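Local coordinates for protein gamma-glutamyltranspeptidase (Klebsiella pneumoniae subsp. pneumoniae, PDB 5HFT) that acts in uric acid degradation, converting oxamate to oxalate, as a zymogen-derived hydrolase of the gamma-glutamyltransferase family, at residues Asp73-Val78 / Ala163-Pro168; Ser15-Ile20 / Leu64-Ala69; Pro104-Ile109 / Gly174-Arg179; Ser19-Phe24 / Gln38-Ala43. All blocks are in the same frame, centred on the assembly; numbering follows the deposited sequence.

Overall arrangement
Contacts 1 and 3 lie around one antiparallel sheet: contact 1 pairs the two middle strands of this chain's four by backbone bonds, and contact 3 seats helix 105-110 against an outermost strand within this chain and the loop beyond, so Ala163 of the first meets Leu105 and Ile109 of the third. Contact 2 is largely apolar, setting strand 13-19 against the segment leading into the other outermost strand, and Ala69 makes a backbone hydrogen bond with Met77 of contact 1. Contact 4 starts from the same Ser19-Ile20 but belongs to loops, is rich in polar and aromatic groups, and lies about 32 Å from contact 1, centre to centre. Contacts 1 and 3 are partly buried; contacts 2 and 4 are buried, both against another chain.

Contact 1: Asp73-Val78 / Ala163-Pro168; sequences DGRVMV and AIVRHP
Val76-Val78 and Ala163-Arg166 run as neighbouring antiparallel strands, 4.7 Å apart at the closest approach of their axes and 170° apart in direction, with Val76-Arg166 and Val78-Ile164 as hydrogen-bonded pairs and Met77-Val165 as the non-hydrogen-bonded pair between them. Each hydrogen-bonded pair closes a ring of two bonds, for example Val76 N to Arg166 O at 2.9 Å and Arg166 N to Val76 O at 2.8 Å, and CA-H...O contacts fill in between. On the face of Met77, its CG touches Val165 CG2 at 3.9 Å. The other methyl, Val165 CG1, points on toward His167, lying over one face of its ring near the rim, and meets Arg75 CD at 3.9 Å. Arg75 and His167 lie side by side, guanidinium and ring planes 25° apart, with Arg75 CD 3.7 Å from His167 ND1. A bend at chi3 (-73°) then turns the Arg75 guanidinium to Asp73, whose OD2 takes both NE and NH2 side-on; His167 NE2 is hydrogen-bonded to Glu173. Helix 88-101 covers this face through Tyr98 and Ile99. On the other face Val78 CG2 packs on Ile164 CB at 4.0 Å, Val78 also meets strand 13-19, and Val76 and Ile164 reach apolar side chains of another chain. The chemistry thus changes along the contact: backbone bonds and apolar packing hold the paired strands, while near the turn the aliphatic part of Arg75 serves as packing and its charge is tied to Asp73.

Contact 2: Ser15-Ile20 / Leu64-Ala69; sequences SFIQSI and LNPAAA
Ile17 points between Leu64 and Pro66 and makes the largest share of the contact. From its CB the two branches part: with CG1 beside the backbone N (chi1 -65°), CG2 is left anti to that nitrogen and reaches Leu64, touching CD1 at 3.6 Å and CB at 3.9 Å. CG1 takes the other course and comes within 4.0 Å of Pro66 CG. At the tip, Ile17 CD1 rests on the peptide link between Asn65 and Pro66, 3.6 Å from Pro66 N, and against the proline ring at CD. The isoleucine side chain crosses those of Leu64 and Pro66 at about a right angle, so it sits across them instead of alongside. Two serines flank it on the same side of the strand. Ser15 lies against Pro66 CB and the carbonyl of Ala67, and its OG is bonded to Trp3 NE1 and Tyr79 O. Ser19 places its CB 3.8 Å from Leu64 CD1, which therefore touches Ile17 and Ser19 together. Residues 15-19 and 67-69 pair antiparallel with beta structure of another chain, so the sheet continues across the interface. Ser19 OG accepts from the backbone N of Tyr21 and makes a weak hydrogen bond to OG1 of Thr1, the inferred nucleophile, which Ile17 also touches. The arrangement is consistent with an Ntn-hydrolase site, where the chain's N-terminal residue, at the start of a beta strand, is the nucleophile.

Contact 3: Pro104-Ile109 / Gly174-Arg179; sequences PLQESI and GATDPR
The carbonyl oxygen of Ile109 is gripped by two arginines: Arg179 NH1 reaches it at 3.1 Å, in the carbonyl plane and near the guanidinium plane, and Arg113 NH1 is a second donor. The same Arg179 NH1 also bonds to Asp177 OD1 at 3.0 Å, a salt bridge on the syn lone pair. The backbone N of Arg179 joins from the anti side of that oxygen, out of the carboxylate plane, making an Asx turn that fixes the loop. Glu130 binds Arg179 NH2, and Asp177 OD2 is held by Arg113 and the backbone N of Ala161. A turn of helix earlier, Gln106 presents its amide to the backbone of Thr176: NE2 gives a nearly straight bond of 2.9 Å to Thr176 O, exactly in the amide plane, while OE1 accepts from Thr176 N at 3.1 Å. The chain bends at chi2 (51°), which brings the amide round to the strand end, and the two bonds, to the N and O of one residue, fix its rotation. Between these polar grips, Ala175 CB fits into the helix side, touching Ile109 CD1 at 3.6 Å and Leu105 CG at 4.0 Å, with the Gln106 amide oxygen also against it. Ile109 CG2 lies on the carboxylate of Asp177, 3.5 Å from OD2. Helix 105-110 thus sits on an outermost strand within this chain, while a side-chain amide takes the role of a backbone partner for Thr176. The guanidinium groups near the last turn of the helix would probably stabilise its carbonyl end, and Asp177 and Glu130 would probably offset their charge.

Contact 4: Ser19-Phe24 / Gln38-Ala43; sequences SIYHEF and QNRGAA
Tyr21 and Arg40 meet face to face where the turn at the end of strand 13-19, an ST turn in which Ser19 OG accepts from Tyr21 N at 2.6 Å, leans on the loop 38-43. The ring and guanidinium planes are only 10° apart, yet the groups are displaced: Arg40 CD lies over the ring, 3.8 Å from its centroid in a CH-pi contact, NE sits above the ring nearer its rim, and Tyr21 OH comes over the centre of the guanidinium, 3.1 Å above its plane. A bend at chi3 of Arg40 lets the guanidinium run along the ring. Outside the two segments, Arg40 NH1 has an acidic side chain of another chain as its salt-bridge partner. Ser19 OG lies over the opposite face of the Tyr21 ring, toward its rim. Gln38 comes to the ring's edge instead, OE1 3.3 Å from Tyr21 CE2, with ring and amide planes 66° apart; its NE2 bonds to an acidic side chain of the other chain, and its CB packs on Ile20 CB at 4.0 Å. Ser19, inferred to be important for catalysis, places this contact beside the active site. His22 and Asn39 meet in another way, their planes perpendicular. His22 ND1 donates to Asn39 OD1 at 2.7 Å, straight and in the plane of the imidazole, but it approaches the amide oxygen from above the carbonyl plane and not on a lone pair.

Contact 1: Asp73-Val78 / Ala163-Pro168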
# COMPACT_ATOMS: atom_id res chain seq x y z
N ASP C 73 -2.88 21.52 -16.81
CA ASP C 73 -1.90 22.58 -16.58
C ASP C 73 -0.47 22.07 -16.32
O ASP C 73 0.41 22.90 -16.05
CB ASP C 73 -2.32 23.48 -15.41
CG ASP C 73 -2.39 22.73 -14.09
OD1 ASP C 73 -1.32 22.39 -13.58
OD2 ASP C 73 -3.50 22.48 -13.57
N GLY C 74 -0.22 20.76 -16.31
CA GLY C 74 1.13 20.24 -16.17
C GLY C 74 1.45 19.63 -14.82
O GLY C 74 2.57 19.11 -14.64
N ARG C 75 0.54 19.67 -13.85
CA ARG C 75 0.81 19.03 -12.58
C ARG C 75 0.65 17.51 -12.71
O ARG C 75 -0.28 17.01 -13.35
CB ARG C 75 -0.14 19.57 -11.51
CG ARG C 75 0.05 21.04 -11.18
CD ARG C 75 -0.99 21.47 -10.18
NE ARG C 75 -2.33 21.59 -10.75
CZ ARG C 75 -3.42 21.89 -10.04
NH1 ARG C 75 -3.35 22.06 -8.73
NH2 ARG C 75 -4.60 21.99 -10.65
N VAL C 76 1.57 16.78 -12.07
CA VAL C 76 1.43 15.35 -11.82
C VAL C 76 1.20 15.19 -10.32
O VAL C 76 1.64 16.03 -9.53
CB VAL C 76 2.68 14.56 -12.29
CG1 VAL C 76 2.43 13.09 -12.26
CG2 VAL C 76 3.06 14.98 -13.69
N MET C 77 0.53 14.11 -9.93
CA MET C 77 0.09 14.04 -8.54
C MET C 77 -0.08 12.59 -8.11
O MET C 77 -0.79 11.84 -8.77
CB MET C 77 -1.22 14.82 -8.41
CG MET C 77 -1.99 14.58 -7.17
SD MET C 77 -3.61 15.33 -7.35
CE MET C 77 -4.31 14.95 -5.74
N VAL C 78 0.54 12.20 -6.99
CA VAL C 78 0.29 10.87 -6.43
C VAL C 78 -0.31 11.00 -5.04
O VAL C 78 0.08 11.88 -4.26
CB VAL C 78 1.54 9.97 -6.39
CG1 VAL C 78 2.05 9.73 -7.80
CG2 VAL C 78 2.61 10.59 -5.55
N ALA C 163 -0.13 12.76 -0.19
CA ALA C 163 -0.10 13.23 -1.57
C ALA C 163 1.20 13.96 -1.85
O ALA C 163 1.79 14.60 -0.97
CB ALA C 163 -1.29 14.14 -1.90
N ILE C 164 1.64 13.87 -3.11
CA ILE C 164 2.67 14.74 -3.65
C ILE C 164 2.13 15.32 -4.94
O ILE C 164 1.52 14.59 -5.74
CB ILE C 164 4.01 14.02 -3.93
CG1 ILE C 164 4.53 13.30 -2.69
CG2 ILE C 164 5.04 15.00 -4.51
CD1 ILE C 164 5.81 12.57 -2.93
N VAL C 165 2.29 16.61 -5.12
CA VAL C 165 1.99 17.26 -6.38
C VAL C 165 3.31 17.80 -6.92
O VAL C 165 4.07 18.44 -6.19
CB VAL C 165 0.94 18.37 -6.22
CG1 VAL C 165 0.64 19.06 -7.57
CG2 VAL C 165 -0.32 17.77 -5.63
N ARG C 166 3.60 17.46 -8.17
CA ARG C 166 4.68 18.08 -8.93
C ARG C 166 4.09 19.10 -9.90
O ARG C 166 3.20 18.77 -10.69
CB ARG C 166 5.50 17.03 -9.68
CG ARG C 166 6.40 17.70 -10.70
CD ARG C 166 7.32 16.77 -11.48
NE ARG C 166 8.16 17.56 -12.38
CZ ARG C 166 9.30 18.14 -12.02
NH1 ARG C 166 9.75 17.99 -10.76
NH2 ARG C 166 10.00 18.86 -12.90
N HIS C 167 4.54 20.27 -9.82
CA HIS C 167 4.19 21.47 -10.59
C HIS C 167 5.16 21.64 -11.76
O HIS C 167 6.36 21.36 -11.61
CB HIS C 167 4.27 22.72 -9.69
CG HIS C 167 3.30 22.69 -8.55
ND1 HIS C 167 2.00 23.13 -8.66
CD2 HIS C 167 3.45 22.26 -7.27
CE1 HIS C 167 1.39 22.98 -7.50
NE2 HIS C 167 2.25 22.47 -6.64
N PRO C 168 4.67 22.14 -12.90
CA PRO C 168 5.57 22.33 -14.06
C PRO C 168 6.80 23.17 -13.75
O PRO C 168 7.86 22.91 -14.35
CB PRO C 168 4.67 23.01 -15.11
CG PRO C 168 3.25 22.78 -14.62
CD PRO C 168 3.32 22.69 -13.13

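Contact 2: Ser15-Ile20 / Leu64-Ala69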
# COMPACT_ATOMS: atom_id res chain seq x y z
N SER C 15 3.39 5.94 -6.75
CA SER C 15 2.41 5.79 -5.69
C SER C 15 2.27 4.30 -5.36
O SER C 15 2.03 3.49 -6.26
CB SER C 15 1.08 6.40 -6.07
OG SER C 15 0.15 6.22 -5.03
N PHE C 16 2.43 3.94 -4.07
CA PHE C 16 2.66 2.55 -3.64
C PHE C 16 1.81 2.16 -2.43
O PHE C 16 1.65 2.96 -1.50
CB PHE C 16 4.15 2.38 -3.31
CG PHE C 16 4.52 1.02 -2.79
CD1 PHE C 16 4.24 -0.11 -3.52
CD2 PHE C 16 5.23 0.89 -1.61
CE1 PHE C 16 4.60 -1.36 -3.03
CE2 PHE C 16 5.62 -0.35 -1.14
CZ PHE C 16 5.31 -1.47 -1.84
N ILE C 17 1.24 0.95 -2.46
CA ILE C 17 0.52 0.34 -1.33
C ILE C 17 1.14 -1.01 -1.01
O ILE C 17 1.44 -1.80 -1.91
CB ILE C 17 -0.99 0.17 -1.61
CG1 ILE C 17 -1.70 1.53 -1.77
CG2 ILE C 17 -1.66 -0.66 -0.52
CD1 ILE C 17 -3.22 1.41 -1.77
N GLN C 18 1.32 -1.29 0.28
CA GLN C 18 1.92 -2.51 0.80
C GLN C 18 1.13 -2.90 2.03
O GLN C 18 0.72 -2.01 2.79
CB GLN C 18 3.40 -2.27 1.12
CG GLN C 18 4.12 -3.39 1.81
CD GLN C 18 5.62 -3.25 1.74
OE1 GLN C 18 6.26 -3.59 0.73
NE2 GLN C 18 6.21 -2.75 2.82
N SER C 19 0.88 -4.20 2.23
CA SER C 19 -0.09 -4.56 3.26
C SER C 19 -0.06 -6.05 3.60
O SER C 19 0.32 -6.89 2.77
CB SER C 19 -1.51 -4.21 2.81
OG SER C 19 -2.46 -4.71 3.72
N ILE C 20 -0.49 -6.35 4.82
CA ILE C 20 -0.87 -7.69 5.22
C ILE C 20 -2.34 -7.75 5.63
O ILE C 20 -2.75 -8.65 6.30
CB ILE C 20 0.06 -8.24 6.31
CG1 ILE C 20 0.06 -7.34 7.55
CG2 ILE C 20 1.46 -8.39 5.74
CD1 ILE C 20 1.13 -7.71 8.59
N LEU C 64 -6.23 -3.47 -3.66
CA LEU C 64 -5.96 -2.15 -3.06
C LEU C 64 -5.66 -1.11 -4.14
O LEU C 64 -5.14 -1.45 -5.19
CB LEU C 64 -4.82 -2.26 -2.07
CG LEU C 64 -5.14 -3.17 -0.89
CD1 LEU C 64 -3.94 -3.39 -0.02
CD2 LEU C 64 -6.27 -2.58 -0.09
N ASN C 65 -5.92 0.17 -3.84
CA ASN C 65 -6.08 1.22 -4.85
C ASN C 65 -5.05 2.33 -4.68
O ASN C 65 -5.36 3.40 -4.14
CB ASN C 65 -7.50 1.78 -4.76
CG ASN C 65 -7.83 2.76 -5.89
OD1 ASN C 65 -6.94 3.42 -6.43
ND2 ASN C 65 -9.13 2.85 -6.25
N PRO C 66 -3.83 2.16 -5.21
CA PRO C 66 -2.95 3.31 -5.43
C PRO C 66 -3.58 4.24 -6.44
O PRO C 66 -4.29 3.80 -7.34
CB PRO C 66 -1.67 2.68 -5.99
CG PRO C 66 -1.78 1.25 -5.72
CD PRO C 66 -3.22 0.91 -5.68
N ALA C 67 -3.32 5.55 -6.30
CA ALA C 67 -3.90 6.54 -7.21
C ALA C 67 -2.84 7.54 -7.67
O ALA C 67 -1.83 7.76 -7.00
CB ALA C 67 -5.07 7.27 -6.56
N ALA C 68 -3.09 8.12 -8.84
CA ALA C 68 -2.21 9.10 -9.48
C ALA C 68 -3.01 9.89 -10.50
O ALA C 68 -3.97 9.38 -11.07
CB ALA C 68 -1.02 8.45 -10.18
N ALA C 69 -2.60 11.14 -10.74
CA ALA C 69 -3.32 11.98 -11.70
C ALA C 69 -2.34 12.87 -12.45
O ALA C 69 -1.34 13.31 -11.89
CB ALA C 69 -4.38 12.84 -11.01

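Contact 3: Pro104-Ile109 / Gly174-Arg179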
# COMPACT_ATOMS: atom_id res chain seq x y z
N PRO C 104 -5.78 24.46 -1.07
CA PRO C 104 -4.37 24.03 -1.07
C PRO C 104 -4.25 22.57 -0.67
O PRO C 104 -5.07 22.04 0.08
CB PRO C 104 -3.71 24.96 -0.05
CG PRO C 104 -4.63 26.11 0.14
CD PRO C 104 -6.00 25.69 -0.28
N LEU C 105 -3.20 21.92 -1.19
CA LEU C 105 -3.09 20.47 -1.08
C LEU C 105 -3.20 20.01 0.37
O LEU C 105 -4.02 19.15 0.70
CB LEU C 105 -1.77 19.97 -1.67
CG LEU C 105 -1.58 18.45 -1.61
CD1 LEU C 105 -2.62 17.71 -2.45
CD2 LEU C 105 -0.18 18.06 -2.07
N GLN C 106 -2.38 20.59 1.25
CA GLN C 106 -2.38 20.19 2.66
C GLN C 106 -3.74 20.44 3.31
O GLN C 106 -4.23 19.59 4.07
CB GLN C 106 -1.26 20.93 3.39
CG GLN C 106 -1.07 20.60 4.89
CD GLN C 106 -0.96 19.11 5.21
OE1 GLN C 106 0.09 18.49 5.07
NE2 GLN C 106 -2.05 18.54 5.69
N GLU C 107 -4.39 21.55 2.98
CA GLU C 107 -5.72 21.79 3.54
C GLU C 107 -6.72 20.78 3.00
O GLU C 107 -7.60 20.33 3.74
CB GLU C 107 -6.18 23.22 3.24
N SER C 108 -6.59 20.39 1.72
CA SER C 108 -7.54 19.44 1.13
C SER C 108 -7.56 18.13 1.90
O SER C 108 -8.61 17.50 2.03
CB SER C 108 -7.20 19.21 -0.34
N ILE C 109 -6.41 17.70 2.42
CA ILE C 109 -6.33 16.45 3.16
C ILE C 109 -6.82 16.62 4.61
O ILE C 109 -7.32 15.66 5.21
CB ILE C 109 -4.88 15.92 3.12
CG1 ILE C 109 -4.47 15.60 1.69
CG2 ILE C 109 -4.72 14.66 3.95
CD1 ILE C 109 -3.02 15.34 1.52
N GLY C 174 4.61 18.00 -0.81
CA GLY C 174 4.16 16.82 -0.10
C GLY C 174 3.21 17.23 1.02
O GLY C 174 3.40 18.27 1.63
N ALA C 175 2.18 16.43 1.26
CA ALA C 175 1.26 16.69 2.36
C ALA C 175 0.98 15.41 3.14
O ALA C 175 0.97 14.30 2.60
CB ALA C 175 -0.05 17.31 1.87
N THR C 176 0.77 15.58 4.44
CA THR C 176 0.56 14.50 5.39
C THR C 176 -0.78 14.68 6.06
O THR C 176 -1.31 15.80 6.14
CB THR C 176 1.66 14.48 6.46
OG1 THR C 176 1.65 15.73 7.16
CG2 THR C 176 3.02 14.29 5.83
N ASP C 177 -1.35 13.59 6.55
CA ASP C 177 -2.65 13.67 7.20
C ASP C 177 -2.46 14.00 8.66
O ASP C 177 -1.76 13.26 9.37
CB ASP C 177 -3.42 12.37 7.05
CG ASP C 177 -4.92 12.59 7.13
OD1 ASP C 177 -5.37 13.24 8.09
OD2 ASP C 177 -5.64 12.14 6.20
N PRO C 178 -3.03 15.10 9.16
CA PRO C 178 -2.92 15.39 10.59
C PRO C 178 -3.46 14.27 11.46
O PRO C 178 -3.07 14.17 12.63
CB PRO C 178 -3.75 16.66 10.74
CG PRO C 178 -4.73 16.59 9.62
CD PRO C 178 -3.95 16.03 8.49
N ARG C 179 -4.32 13.41 10.91
CA ARG C 179 -4.91 12.30 11.63
C ARG C 179 -3.92 11.17 11.93
O ARG C 179 -4.30 10.23 12.64
CB ARG C 179 -6.09 11.75 10.83
CG ARG C 179 -7.19 12.76 10.59
CD ARG C 179 -8.32 12.19 9.74
NE ARG C 179 -9.37 13.17 9.49
CZ ARG C 179 -9.27 14.16 8.60
NH1 ARG C 179 -8.15 14.30 7.88
NH2 ARG C 179 -10.27 15.01 8.43

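Contact 4: Ser19-Phe24 / Gln38-Ala43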
# COMPACT_ATOMS: atom_id res chain seq x y z
N SER C 19 0.88 -4.20 2.23
CA SER C 19 -0.09 -4.56 3.26
C SER C 19 -0.06 -6.05 3.60
O SER C 19 0.32 -6.89 2.77
CB SER C 19 -1.51 -4.21 2.81
OG SER C 19 -2.46 -4.71 3.72
N ILE C 20 -0.49 -6.35 4.82
CA ILE C 20 -0.87 -7.69 5.22
C ILE C 20 -2.34 -7.75 5.63
O ILE C 20 -2.75 -8.65 6.30
CB ILE C 20 0.06 -8.24 6.31
CG1 ILE C 20 0.06 -7.34 7.55
CG2 ILE C 20 1.46 -8.39 5.74
CD1 ILE C 20 1.13 -7.71 8.59
N TYR C 21 -3.13 -6.73 5.27
CA TYR C 21 -4.59 -6.78 5.24
C TYR C 21 -5.23 -6.72 6.63
O TYR C 21 -6.32 -6.16 6.80
CB TYR C 21 -5.06 -8.02 4.48
CG TYR C 21 -4.70 -7.91 3.02
CD1 TYR C 21 -5.55 -7.27 2.12
CD2 TYR C 21 -3.50 -8.40 2.55
CE1 TYR C 21 -5.22 -7.13 0.81
CE2 TYR C 21 -3.15 -8.27 1.22
CZ TYR C 21 -4.01 -7.62 0.36
OH TYR C 21 -3.65 -7.48 -0.97
N HIS C 22 -4.56 -7.31 7.61
CA HIS C 22 -5.04 -7.28 8.98
C HIS C 22 -3.82 -7.21 9.88
O HIS C 22 -2.71 -7.59 9.48
CB HIS C 22 -5.92 -8.52 9.33
CG HIS C 22 -6.90 -8.90 8.26
ND1 HIS C 22 -6.63 -9.87 7.31
CD2 HIS C 22 -8.15 -8.45 7.99
CE1 HIS C 22 -7.66 -9.98 6.49
NE2 HIS C 22 -8.60 -9.13 6.88
N GLU C 23 -4.01 -6.72 11.09
CA GLU C 23 -2.87 -6.54 11.98
C GLU C 23 -2.18 -7.87 12.30
O GLU C 23 -2.80 -8.81 12.80
CB GLU C 23 -3.30 -5.81 13.24
CG GLU C 23 -3.49 -4.33 12.97
CD GLU C 23 -3.63 -3.53 14.24
OE1 GLU C 23 -4.26 -4.05 15.19
OE2 GLU C 23 -3.12 -2.38 14.27
N PHE C 24 -0.88 -7.92 12.01
CA PHE C 24 -0.00 -9.07 12.19
C PHE C 24 -0.38 -10.25 11.30
O PHE C 24 0.13 -11.36 11.50
CB PHE C 24 0.04 -9.49 13.65
CG PHE C 24 0.99 -8.70 14.44
CD1 PHE C 24 2.35 -8.85 14.23
CD2 PHE C 24 0.55 -7.75 15.32
CE1 PHE C 24 3.24 -8.08 14.91
CE2 PHE C 24 1.43 -6.98 16.01
CZ PHE C 24 2.79 -7.15 15.81
N GLN C 38 0.76 -12.80 5.57
CA GLN C 38 -0.57 -12.21 5.42
C GLN C 38 -1.65 -13.28 5.47
O GLN C 38 -1.39 -14.47 5.29
CB GLN C 38 -0.65 -11.44 4.10
CG GLN C 38 -0.32 -12.32 2.90
CD GLN C 38 -0.60 -11.64 1.56
OE1 GLN C 38 -0.64 -10.41 1.46
NE2 GLN C 38 -0.80 -12.45 0.53
N ASN C 39 -2.90 -12.83 5.67
CA ASN C 39 -4.04 -13.72 5.93
C ASN C 39 -5.24 -13.26 5.11
O ASN C 39 -6.09 -12.49 5.58
CB ASN C 39 -4.33 -13.78 7.44
CG ASN C 39 -4.71 -12.42 8.07
OD1 ASN C 39 -4.37 -11.33 7.57
ND2 ASN C 39 -5.42 -12.48 9.20
N ARG C 40 -5.32 -13.73 3.87
CA ARG C 40 -6.32 -13.26 2.91
C ARG C 40 -7.47 -14.24 2.71
O ARG C 40 -8.10 -14.23 1.64
CB ARG C 40 -5.66 -12.95 1.57
CG ARG C 40 -4.60 -11.86 1.64
CD ARG C 40 -4.27 -11.28 0.28
NE ARG C 40 -5.39 -10.57 -0.34
CZ ARG C 40 -5.34 -10.08 -1.57
NH1 ARG C 40 -4.23 -10.22 -2.29
NH2 ARG C 40 -6.38 -9.44 -2.09
N GLY C 41 -7.78 -15.07 3.70
CA GLY C 41 -8.90 -15.99 3.57
C GLY C 41 -10.19 -15.31 3.13
O GLY C 41 -11.08 -15.97 2.59
N ALA C 42 -10.32 -14.01 3.37
CA ALA C 42 -11.53 -13.28 3.01
C ALA C 42 -11.62 -12.98 1.52
O ALA C 42 -12.68 -12.56 1.05
CB ALA C 42 -11.62 -11.96 3.79
N ALA C 43 -10.54 -13.13 0.77
CA ALA C 43 -10.63 -12.89 -0.66
C ALA C 43 -11.24 -14.06 -1.40
O ALA C 43 -11.34 -14.01 -2.63
CB ALA C 43 -9.25 -12.60 -1.25